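Local coordinates for protein MGS-M5 (Unidentified, PDB 4Q3N) that probably catalyses the NAD-dependent interconversion of L-lactate and pyruvate, as a lactate/malate dehydrogenase family enzyme of deep-sea origin, at residues A[148-151]-A[152-156]; A[94-97]-A[98-101]; A[298-301]-A[302-306]. All coordinates share one frame; numbering follows the deposited sequence.

Interaction 1. Residues A[148-151]-A[152-156]; sequences LDTA and RLRYE
R152 N donates to L148 O at 2.9 Å, and the R152 side chain then runs back along the same turn of helix 147-161, its CG packed 3.2 Å from that L148 O. With CG anti to its carbonyl carbon (chi1 -68°) and the chain extended from CG to NE, the arm of the arginine slants across the L148 side chain, which places the guanidinium against CD2. This methyl sits beneath one face of the flat group, toward its rim, 3.5 Å from R152 NH2. The edge is turned to D149, but D149 OD1 stays 4.1 Å from R152 NH1, longer than a salt bridge, and the carboxylate and guanidinium planes stand 74° apart. A water spans the pair: it accepts from R152 NH1 at 2.9 Å and lies so close to D149 OD1 that the exact length of that leg is doubtful. T150 OG1 is hydrogen-bonded to T146 O and I172 N. H50 of the second subunit packs on L148, A151 and R152. An aspartate-histidine pair with an arginine one turn along is the active-site pattern of lactate and malate dehydrogenases, where the arginine receives the substrate carboxylate; an acetate bound beside L148 is consistent with such a pocket here. L148 CD2 against one face and the water at NH1 limit how the guanidinium can turn, and D149 reaches R152 only through that water while its OD2 bonds H176 ND1, an arrangement consistent with D149 orienting the histidine.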
# COMPACT_ATOMS: atom_id res chain seq x y z
N LEU A 148 5.47 -2.81 -21.65
CA LEU A 148 5.94 -1.42 -21.49
C LEU A 148 5.48 -0.52 -22.65
O LEU A 148 5.13 0.65 -22.43
CB LEU A 148 7.49 -1.39 -21.39
CG LEU A 148 8.17 -0.01 -21.42
CD1 LEU A 148 7.75 0.91 -20.20
CD2 LEU A 148 9.68 -0.15 -21.55
N ASP A 149 5.53 -1.02 -23.87
CA ASP A 149 5.03 -0.23 -25.00
C ASP A 149 3.56 0.16 -24.72
O ASP A 149 3.12 1.26 -25.05
CB ASP A 149 5.12 -1.00 -26.33
CG ASP A 149 6.53 -1.56 -26.57
OD1 ASP A 149 7.35 -0.81 -27.06
OD2 ASP A 149 6.83 -2.69 -26.15
N THR A 150 2.83 -0.77 -24.17
CA THR A 150 1.41 -0.56 -23.84
C THR A 150 1.24 0.52 -22.73
O THR A 150 0.38 1.42 -22.85
CB THR A 150 0.77 -1.90 -23.40
OG1 THR A 150 0.69 -2.78 -24.56
CG2 THR A 150 -0.67 -1.65 -22.82
N ALA A 151 2.08 0.47 -21.71
CA ALA A 151 2.06 1.52 -20.69
C ALA A 151 2.40 2.87 -21.29
O ALA A 151 1.88 3.89 -20.87
CB ALA A 151 3.05 1.20 -19.54
N ARG A 152 3.33 2.91 -22.25
CA ARG A 152 3.65 4.14 -22.92
C ARG A 152 2.46 4.68 -23.69
O ARG A 152 2.18 5.87 -23.70
CB ARG A 152 4.85 3.93 -23.89
CG ARG A 152 6.16 3.64 -23.15
CD ARG A 152 7.33 3.38 -24.14
NE ARG A 152 8.62 3.43 -23.45
CZ ARG A 152 9.63 2.64 -23.76
NH1 ARG A 152 9.52 1.70 -24.73
NH2 ARG A 152 10.74 2.76 -23.09
N LEU A 153 1.82 3.80 -24.44
CA LEU A 153 0.60 4.15 -25.18
C LEU A 153 -0.47 4.76 -24.25
O LEU A 153 -1.06 5.80 -24.55
CB LEU A 153 0.00 2.91 -25.84
CG LEU A 153 -1.34 3.05 -26.56
CD1 LEU A 153 -1.17 3.92 -27.81
CD2 LEU A 153 -1.88 1.68 -26.96
N ARG A 154 -0.74 4.09 -23.13
CA ARG A 154 -1.73 4.59 -22.17
C ARG A 154 -1.32 5.96 -21.63
O ARG A 154 -2.15 6.89 -21.57
CB ARG A 154 -1.91 3.59 -21.02
CG ARG A 154 -2.27 2.20 -21.52
CD ARG A 154 -2.17 1.20 -20.38
NE ARG A 154 -3.35 1.26 -19.53
CZ ARG A 154 -3.55 0.46 -18.49
NH1 ARG A 154 -2.66 -0.48 -18.19
NH2 ARG A 154 -4.67 0.56 -17.79
N TYR A 155 -0.04 6.11 -21.28
CA TYR A 155 0.45 7.42 -20.87
C TYR A 155 0.20 8.48 -21.94
O TYR A 155 -0.28 9.58 -21.64
CB TYR A 155 1.98 7.38 -20.54
CG TYR A 155 2.56 8.78 -20.37
CD1 TYR A 155 2.31 9.55 -19.21
CD2 TYR A 155 3.33 9.36 -21.38
CE1 TYR A 155 2.84 10.86 -19.09
CE2 TYR A 155 3.87 10.64 -21.24
CZ TYR A 155 3.62 11.38 -20.12
OH TYR A 155 4.16 12.64 -20.05
N GLU A 156 0.52 8.18 -23.20
CA GLU A 156 0.42 9.22 -24.24
C GLU A 156 -1.05 9.64 -24.44
O GLU A 156 -1.36 10.82 -24.54
CB GLU A 156 0.99 8.74 -25.58
CG GLU A 156 2.54 8.48 -25.57
CD GLU A 156 3.37 9.75 -25.32
OE1 GLU A 156 2.81 10.85 -25.48
OE2 GLU A 156 4.58 9.62 -24.99
O HOH W 1 7.53 1.66 -26.86

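Interaction 2. Residues A[94-97]-A[98-101]; sequences KRNA and EIIK
A97 O takes the N-H of K101 at 2.9 Å on helix 89-109, the crossover of a beta-alpha-beta unit between strands 74-77 and 115-118 of the Rossmann-fold NAD-binding domain. A97 and E98, along with N96, have the most surface buried here, and the close approaches are to backbone atoms, chiefly carbonyl oxygens. K101 CB rests 3.4 Å from A97 O before its extended chain leads off toward E133 of helix 123-134. The bond to A97 CB points away from the following residues, yet CB still lies 3.2 Å from E98 N, and the methyl packs on M312, near the C-terminus. E98 N closes the turn onto K94 O at 3.1 Å. The glutamate has its CG beside its own backbone N (chi1 -82°), which places that methylene 3.7 Å from K94 O; the chain then bends at chi2 and takes the carboxylate off into the exposed side of the helix. N96 has a different task at each end. Its OD1 accepts from V81 N, fixing the loop after strand 74-77 to the helix, while R95 nearby salt-bridges E87. At the backbone, N96 O receives the straightest bond of the four, from I100 N, with an N-H...O angle of 173°. The buried I100 packs helix 89-109 on helix 123-134, its side chain touching L126, V129 and A130. On the way there, I100 CG1 passes N96 O at 3.3 Å.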
# COMPACT_ATOMS: atom_id res chain seq x y z
N LYS A 94 22.79 -14.09 -32.40
CA LYS A 94 23.31 -15.40 -32.01
C LYS A 94 24.12 -15.40 -30.71
O LYS A 94 24.02 -16.35 -29.95
CB LYS A 94 24.15 -15.99 -33.14
CG LYS A 94 23.33 -16.61 -34.25
CD LYS A 94 24.21 -16.79 -35.50
CE LYS A 94 23.61 -17.74 -36.52
NZ LYS A 94 23.84 -19.18 -36.16
N ARG A 95 24.93 -14.37 -30.47
CA ARG A 95 25.64 -14.29 -29.19
C ARG A 95 24.64 -14.18 -28.03
O ARG A 95 24.82 -14.83 -27.01
CB ARG A 95 26.60 -13.11 -29.14
CG ARG A 95 27.96 -13.36 -29.68
CD ARG A 95 28.67 -12.03 -29.85
NE ARG A 95 29.04 -11.44 -28.57
CZ ARG A 95 28.90 -10.16 -28.26
NH1 ARG A 95 28.38 -9.31 -29.12
NH2 ARG A 95 29.31 -9.74 -27.07
N ASN A 96 23.60 -13.36 -28.17
CA ASN A 96 22.57 -13.30 -27.12
C ASN A 96 21.78 -14.61 -26.94
O ASN A 96 21.48 -15.03 -25.82
CB ASN A 96 21.59 -12.13 -27.36
CG ASN A 96 22.19 -10.79 -26.96
OD1 ASN A 96 22.46 -10.54 -25.78
ND2 ASN A 96 22.43 -9.93 -27.94
N ALA A 97 21.44 -15.27 -28.04
CA ALA A 97 20.81 -16.58 -27.91
C ALA A 97 21.68 -17.57 -27.11
O ALA A 97 21.16 -18.37 -26.34
CB ALA A 97 20.50 -17.13 -29.26
N GLU A 98 23.01 -17.55 -27.32
CA GLU A 98 23.88 -18.47 -26.60
C GLU A 98 23.96 -18.11 -25.12
O GLU A 98 24.04 -19.00 -24.25
CB GLU A 98 25.30 -18.51 -27.22
CG GLU A 98 25.36 -19.43 -28.41
CD GLU A 98 25.16 -20.89 -28.03
OE1 GLU A 98 25.62 -21.28 -26.94
OE2 GLU A 98 24.53 -21.63 -28.82
N ILE A 99 23.89 -16.82 -24.81
CA ILE A 99 23.87 -16.42 -23.42
C ILE A 99 22.59 -16.95 -22.73
O ILE A 99 22.66 -17.54 -21.65
CB ILE A 99 23.98 -14.90 -23.28
CG1 ILE A 99 25.44 -14.49 -23.59
CG2 ILE A 99 23.58 -14.44 -21.86
CD1 ILE A 99 25.55 -13.01 -23.72
N ILE A 100 21.44 -16.73 -23.35
CA ILE A 100 20.16 -17.19 -22.81
C ILE A 100 20.18 -18.71 -22.64
O ILE A 100 19.78 -19.23 -21.60
CB ILE A 100 19.00 -16.76 -23.74
CG1 ILE A 100 18.93 -15.23 -23.79
CG2 ILE A 100 17.69 -17.34 -23.31
CD1 ILE A 100 18.58 -14.57 -22.43
N LYS A 101 20.66 -19.41 -23.65
CA LYS A 101 20.76 -20.85 -23.57
C LYS A 101 21.55 -21.25 -22.34
O LYS A 101 21.13 -22.07 -21.57
CB LYS A 101 21.42 -21.42 -24.83
CG LYS A 101 21.68 -22.91 -24.75
CD LYS A 101 22.24 -23.45 -26.07
CE LYS A 101 22.52 -24.92 -25.97
NZ LYS A 101 23.01 -25.43 -27.30

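Interaction 3. Residues A[298-301]-A[302-306]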
# COMPACT_ATOMS: atom_id res chain seq x y z
N LEU A 298 0.05 -7.87 -37.67
CA LEU A 298 0.47 -8.95 -36.77
C LEU A 298 1.22 -10.03 -37.58
O LEU A 298 2.30 -10.52 -37.18
CB LEU A 298 -0.76 -9.54 -36.02
CG LEU A 298 -0.32 -10.61 -35.00
CD1 LEU A 298 0.54 -10.00 -33.90
CD2 LEU A 298 -1.52 -11.41 -34.42
N ASN A 299 0.68 -10.37 -38.74
CA ASN A 299 1.35 -11.30 -39.65
C ASN A 299 2.77 -10.81 -40.03
O ASN A 299 3.73 -11.57 -40.01
CB ASN A 299 0.53 -11.52 -40.93
CG ASN A 299 -0.78 -12.34 -40.70
OD1 ASN A 299 -0.91 -13.11 -39.76
ND2 ASN A 299 -1.74 -12.17 -41.59
N ASN A 300 2.90 -9.52 -40.32
CA ASN A 300 4.18 -8.98 -40.71
C ASN A 300 5.17 -9.15 -39.55
O ASN A 300 6.30 -9.59 -39.71
CB ASN A 300 4.05 -7.50 -41.08
CG ASN A 300 5.40 -6.80 -41.23
OD1 ASN A 300 6.22 -7.20 -42.05
ND2 ASN A 300 5.63 -5.76 -40.42
N SER A 301 4.71 -8.80 -38.36
CA SER A 301 5.51 -8.83 -37.17
C SER A 301 5.94 -10.29 -36.87
O SER A 301 7.10 -10.57 -36.55
CB SER A 301 4.68 -8.23 -36.04
OG SER A 301 5.47 -7.64 -35.09
N ALA A 302 5.00 -11.21 -36.98
CA ALA A 302 5.30 -12.63 -36.74
C ALA A 302 6.27 -13.17 -37.79
O ALA A 302 7.14 -14.01 -37.50
CB ALA A 302 4.02 -13.45 -36.74
N ASN A 303 6.11 -12.73 -39.03
CA ASN A 303 7.01 -13.22 -40.10
C ASN A 303 8.44 -12.78 -39.85
O ASN A 303 9.39 -13.53 -40.08
CB ASN A 303 6.51 -12.74 -41.45
CG ASN A 303 5.26 -13.50 -41.88
OD1 ASN A 303 4.99 -14.59 -41.38
ND2 ASN A 303 4.49 -12.92 -42.80
N ILE A 304 8.58 -11.58 -39.32
CA ILE A 304 9.88 -10.98 -39.03
C ILE A 304 10.59 -11.79 -37.94
O ILE A 304 11.76 -12.12 -38.06
CB ILE A 304 9.70 -9.49 -38.60
CG1 ILE A 304 9.39 -8.64 -39.85
CG2 ILE A 304 10.97 -8.95 -37.90
CD1 ILE A 304 8.99 -7.19 -39.54
N LEU A 305 9.86 -12.13 -36.88
CA LEU A 305 10.41 -12.92 -35.79
C LEU A 305 10.70 -14.34 -36.22
O LEU A 305 11.75 -14.92 -35.87
CB LEU A 305 9.45 -12.91 -34.59
CG LEU A 305 9.19 -11.54 -33.95
CD1 LEU A 305 7.94 -11.57 -33.01
CD2 LEU A 305 10.44 -11.07 -33.18
N ARG A 306 9.82 -14.90 -37.03
CA ARG A 306 10.07 -16.25 -37.50
C ARG A 306 11.35 -16.27 -38.38
O ARG A 306 12.15 -17.23 -38.34
CB ARG A 306 8.86 -16.80 -38.27
CG ARG A 306 8.94 -18.30 -38.52
CD ARG A 306 9.12 -19.04 -37.18
NE ARG A 306 10.44 -19.65 -37.12
CZ ARG A 306 10.82 -20.59 -36.27
NH1 ARG A 306 9.98 -21.06 -35.34
NH2 ARG A 306 12.05 -21.10 -36.37
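N300 lays its amide end across the tip of I304, one turn ahead on helix 292-311. I304 CD1 comes 3.7 Å from N300 OD1 and 3.8 Å from N300 ND2, so the methyl touches both ends of the amide by van der Waals contact. The asparagine CG lies anti to its backbone N (chi1 169°), which swings the amide forward to the isoleucine; I304 leans back in turn, its CG1 3.2 Å from N300 O. On an adjoining stripe N303 leans on N299: N303 CG is 3.1 Å from N299 O, but its ND2, though close, is badly angled for a bond, and N299 O is taken instead by N303 N at 2.8 Å. This is the long C-terminal helix of the lactate/malate dehydrogenase fold, amphipathic in build. N300 and N303 lie on its exposed side, whereas L298, A302 and L305 pack on I271 of strand 270-278; L305 also touches D124 and V125 of helix 123-134, in the NAD-binding domain. A third stripe carries S301. OG of the buried S301 is hydrogen-bonded to S179 OG and E175 N, tying the helix to the loop between strands 168-173 and 181-182. The carbonyl of S301 accepts L305 N at 3.2 Å, with L305 CG resting 3.5 Å from the same oxygen.

In the fold
Each contact lies within a single helix, and the three helices differ: 89-109 for interaction 2, then 147-161 for interaction 1 and 292-311 for interaction 3, in chain order. Interaction 2 belongs to the NAD-binding Rossmann domain; interactions 1 and 3 share the C-terminal alpha/beta domain. Centres of interactions 1 and 2 are about 29 Å apart, on opposite sides of the chain's centre, while interaction 3 lies about 22 Å from the first and 21 Å from the second. Interactions 1 and 3 have partners adjacent in sequence, H176 for D149 and E175 for S301. Helix 123-134 of the NAD-binding domain packs on I100 within that domain and on L305 of the C-terminal one, at their boundary.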